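Local coordinates for conserved hypothetical protein (Deinococcus radiodurans, PDB 2G40) that may function in L-lactate utilization as a homodimeric member of the LutC/YkgG family, at residues A[136-147]-A[188-199]. Residues are numbered along the deposited sequence; the frame is centred on the assembly and turned at random. Where two conformers were deposited one is given.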
# COMPACT_ATOMS: atom_id res chain seq x y z
N ILE A 136 -12.58 -7.71 -2.25
CA ILE A 136 -13.82 -7.11 -2.74
C ILE A 136 -14.08 -7.61 -4.16
O ILE A 136 -13.27 -7.44 -5.08
CB ILE A 136 -13.72 -5.59 -2.73
CG1 ILE A 136 -13.42 -5.07 -1.33
CG2 ILE A 136 -15.00 -4.98 -3.27
CD1 ILE A 136 -12.70 -3.74 -1.36
N SER A 137 -15.24 -8.23 -4.32
CA SER A 137 -15.58 -8.84 -5.59
C SER A 137 -15.79 -7.83 -6.71
O SER A 137 -15.33 -8.05 -7.82
CB SER A 137 -16.79 -9.76 -5.46
OG SER A 137 -18.01 -9.06 -5.31
N GLU A 138 -16.46 -6.72 -6.42
CA GLU A 138 -16.86 -5.78 -7.48
C GLU A 138 -15.68 -5.19 -8.24
O GLU A 138 -15.77 -4.95 -9.45
CB GLU A 138 -17.80 -4.68 -6.96
CG GLU A 138 -17.20 -3.66 -6.00
CD GLU A 138 -18.16 -2.52 -5.66
OE1 GLU A 138 -19.11 -2.29 -6.43
OE2 GLU A 138 -17.96 -1.85 -4.63
N THR A 139 -14.57 -4.99 -7.54
CA THR A 139 -13.38 -4.39 -8.13
C THR A 139 -12.21 -5.35 -8.20
O THR A 139 -11.15 -4.98 -8.66
CB THR A 139 -12.99 -3.13 -7.36
OG1 THR A 139 -12.85 -3.42 -5.97
CG2 THR A 139 -14.03 -2.06 -7.54
N GLY A 140 -12.39 -6.60 -7.77
CA GLY A 140 -11.29 -7.56 -7.77
C GLY A 140 -10.15 -7.05 -6.93
O GLY A 140 -8.97 -7.10 -7.34
N THR A 141 -10.48 -6.51 -5.77
CA THR A 141 -9.49 -5.91 -4.87
C THR A 141 -9.11 -6.84 -3.75
O THR A 141 -9.98 -7.45 -3.13
CB THR A 141 -10.03 -4.63 -4.20
OG1 THR A 141 -10.33 -3.67 -5.21
CG2 THR A 141 -9.02 -4.03 -3.20
N ILE A 142 -7.82 -6.90 -3.47
CA ILE A 142 -7.37 -7.58 -2.31
C ILE A 142 -6.72 -6.52 -1.44
O ILE A 142 -5.85 -5.74 -1.88
CB ILE A 142 -6.40 -8.71 -2.64
CG1 ILE A 142 -7.12 -9.82 -3.42
CG2 ILE A 142 -5.81 -9.25 -1.37
CD1 ILE A 142 -6.19 -10.79 -4.10
N ILE A 143 -7.17 -6.46 -0.19
CA ILE A 143 -6.58 -5.55 0.77
C ILE A 143 -5.72 -6.33 1.76
O ILE A 143 -6.17 -7.30 2.38
CB ILE A 143 -7.63 -4.79 1.57
CG1 ILE A 143 -8.54 -3.98 0.63
CG2 ILE A 143 -6.92 -3.86 2.61
CD1 ILE A 143 -9.77 -3.36 1.31
N LEU A 144 -4.49 -5.87 1.89
CA LEU A 144 -3.58 -6.32 2.91
C LEU A 144 -3.51 -5.29 4.01
O LEU A 144 -3.37 -4.09 3.73
CB LEU A 144 -2.18 -6.47 2.34
CG LEU A 144 -1.99 -7.30 1.07
CD1 LEU A 144 -0.48 -7.52 0.90
CD2 LEU A 144 -2.74 -8.63 1.07
N ASP A 145 -3.50 -5.77 5.24
CA ASP A 145 -3.25 -4.93 6.40
C ASP A 145 -1.98 -5.32 7.16
O ASP A 145 -1.73 -4.79 8.23
CB ASP A 145 -4.48 -4.85 7.34
CG ASP A 145 -4.79 -6.17 8.05
OD1 ASP A 145 -4.11 -7.18 7.80
OD2 ASP A 145 -5.75 -6.18 8.84
N HIS A 146 -1.20 -6.23 6.59
CA HIS A 146 0.19 -6.46 6.99
C HIS A 146 0.32 -7.01 8.39
O HIS A 146 1.29 -6.74 9.08
CB HIS A 146 0.98 -5.18 6.71
CG HIS A 146 0.93 -4.81 5.26
ND1 HIS A 146 1.55 -5.57 4.29
CD2 HIS A 146 0.24 -3.85 4.60
CE1 HIS A 146 1.29 -5.07 3.10
NE2 HIS A 146 0.51 -4.01 3.27
N ARG A 147 -0.70 -7.77 8.77
CA ARG A 147 -0.67 -8.58 9.96
C ARG A 147 0.29 -9.75 9.72
O ARG A 147 0.97 -9.83 8.68
CB ARG A 147 -2.08 -8.99 10.31
CG ARG A 147 -2.89 -7.84 10.89
CD ARG A 147 -4.33 -8.21 11.00
NE ARG A 147 -5.20 -7.09 11.36
CZ ARG A 147 -5.41 -6.65 12.59
NH1 ARG A 147 -4.81 -7.20 13.63
NH2 ARG A 147 -6.22 -5.61 12.79
N GLU A 188 -6.30 1.19 14.23
CA GLU A 188 -5.07 0.71 14.88
C GLU A 188 -3.78 1.29 14.30
O GLU A 188 -2.69 1.10 14.87
CB GLU A 188 -4.98 -0.82 14.77
CG GLU A 188 -5.74 -1.55 15.85
CD GLU A 188 -6.02 -3.00 15.49
OE1 GLU A 188 -5.26 -3.58 14.67
OE2 GLU A 188 -6.98 -3.55 16.04
N GLY A 189 -3.90 2.00 13.19
CA GLY A 189 -2.75 2.57 12.53
C GLY A 189 -2.01 1.61 11.62
O GLY A 189 -0.88 1.90 11.19
N ARG A 190 -2.63 0.47 11.30
CA ARG A 190 -1.97 -0.48 10.42
C ARG A 190 -2.05 0.06 9.01
O ARG A 190 -3.07 0.60 8.60
CB ARG A 190 -2.64 -1.84 10.44
CG ARG A 190 -2.53 -2.55 11.77
CD ARG A 190 -3.12 -3.93 11.69
NE ARG A 190 -3.19 -4.51 13.02
CZ ARG A 190 -2.17 -5.07 13.65
NH1 ARG A 190 -0.99 -5.14 13.09
NH2 ARG A 190 -2.35 -5.58 14.87
N PRO A 191 -0.97 -0.11 8.25
CA PRO A 191 -1.01 0.27 6.85
C PRO A 191 -1.89 -0.66 6.04
O PRO A 191 -1.99 -1.85 6.35
CB PRO A 191 0.44 0.11 6.41
CG PRO A 191 0.98 -0.94 7.34
CD PRO A 191 0.34 -0.69 8.63
N LEU A 192 -2.49 -0.12 4.99
CA LEU A 192 -3.26 -0.95 4.07
C LEU A 192 -2.69 -0.83 2.69
O LEU A 192 -2.30 0.26 2.27
CB LEU A 192 -4.72 -0.54 4.00
CG LEU A 192 -5.55 -0.44 5.27
CD1 LEU A 192 -6.94 -0.07 4.85
CD2 LEU A 192 -5.58 -1.72 6.06
N THR A 193 -2.69 -1.95 1.99
CA THR A 193 -2.28 -1.98 0.60
C THR A 193 -3.45 -2.59 -0.16
O THR A 193 -3.86 -3.70 0.12
CB THR A 193 -1.00 -2.82 0.45
OG1 THR A 193 0.03 -2.29 1.31
CG2 THR A 193 -0.57 -2.85 -0.96
N TRP A 194 -4.01 -1.83 -1.09
CA TRP A 194 -5.14 -2.30 -1.88
C TRP A 194 -4.63 -2.62 -3.27
O TRP A 194 -4.18 -1.73 -3.98
CB TRP A 194 -6.17 -1.22 -2.04
CG TRP A 194 -6.92 -0.80 -0.83
CD1 TRP A 194 -6.42 -0.57 0.41
CD2 TRP A 194 -8.31 -0.52 -0.77
NE1 TRP A 194 -7.42 -0.18 1.25
CE2 TRP A 194 -8.60 -0.12 0.56
CE3 TRP A 194 -9.35 -0.54 -1.71
CZ2 TRP A 194 -9.88 0.22 0.97
CZ3 TRP A 194 -10.61 -0.21 -1.31
CH2 TRP A 194 -10.87 0.19 0.02
N LEU A 195 -4.76 -3.88 -3.65
CA LEU A 195 -4.31 -4.38 -4.94
C LEU A 195 -5.58 -4.68 -5.71
O LEU A 195 -6.40 -5.43 -5.23
CB LEU A 195 -3.52 -5.66 -4.73
CG LEU A 195 -2.50 -5.58 -3.58
CD1 LEU A 195 -2.06 -6.95 -3.15
CD2 LEU A 195 -1.33 -4.74 -4.02
N SER A 196 -5.77 -4.07 -6.88
CA SER A 196 -7.07 -4.12 -7.57
C SER A 196 -6.95 -4.37 -9.05
O SER A 196 -6.09 -3.80 -9.72
CB SER A 196 -7.85 -2.81 -7.39
OG SER A 196 -8.10 -2.52 -6.03
N GLY A 197 -7.82 -5.24 -9.54
CA GLY A 197 -8.02 -5.44 -10.97
C GLY A 197 -8.83 -4.30 -11.55
O GLY A 197 -8.61 -3.89 -12.69
N GLY A 198 -9.76 -3.79 -10.74
CA GLY A 198 -10.64 -2.69 -11.14
C GLY A 198 -11.98 -3.23 -11.59
O GLY A 198 -12.18 -4.44 -11.65
N SER A 199 -12.90 -2.33 -11.89
CA SER A 199 -14.22 -2.73 -12.34
C SER A 199 -14.15 -3.19 -13.80
O SER A 199 -15.01 -3.96 -14.26
CB SER A 199 -15.22 -1.58 -12.18
OG SER A 199 -14.96 -0.55 -13.12
O HOH W 1 -6.09 -8.00 -6.64
O HOH W 2 -0.23 -4.31 10.45
O HOH W 3 -5.82 -6.12 16.24
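Ile-143 and Trp-194 are neighbours across two antiparallel strands, a non-hydrogen-bonded pair whose side chains lie side by side on one face of the sheet, and the isoleucine can be followed outward over the indole. Its CB lies near the Thr-193 carbonyl; CG1, set beside the backbone N (chi1 -58°), reaches CD2 of Trp-194 at 3.7 Å, while CG2 rests near NE1. The terminal CD1 sits over the six-membered ring, 3.6 Å from its centroid and close to the ring normal, a CH-pi contact. Thr-141 CG2 and Ile-136 CD1 come to the same indole obliquely, and it stacks on Trp-194 of the second subunit. Replacing Trp-194 with an alanine would probably leave Ile-143 CD1 without the ring face it packs on and remove that intersubunit stack.

Backbone hydrogen bonds join Ile-142 to Leu-195 and Leu-144 to Thr-193 in both directions. Strand 192-196 is outermost in its chain's mixed sheet, but Leu-192 and Trp-194 pair antiparallel with a strand of the other subunit, an instance of how an edge strand gains a second partner when a homodimer forms. A G1 beta bulge, Gly-140 and Thr-141 together opposing Ile-136, shapes the turn into strand 141-144, near the 2.6 Å hydrogen bond between Thr-141 OG1 and Ser-196 OG.

His-146 turns its ring edge to the strand: NE2 and Thr-193 OG1 share a hydrogen bond of 2.7 Å, nearly straight at 165°, while ND1 bonds Gly-151 O. Arg-190 NE sits over the face of the Arg-147 guanidinium, 3.1 Å from Arg-147 CZ, the planes 46° apart. A salt-bridge network probably offsets these like charges: Glu-188 OE1 takes Arg-190 NE at 2.8 Å and, weakly, Arg-147 NH2, and Asp-145 OD2 takes Arg-147 NE.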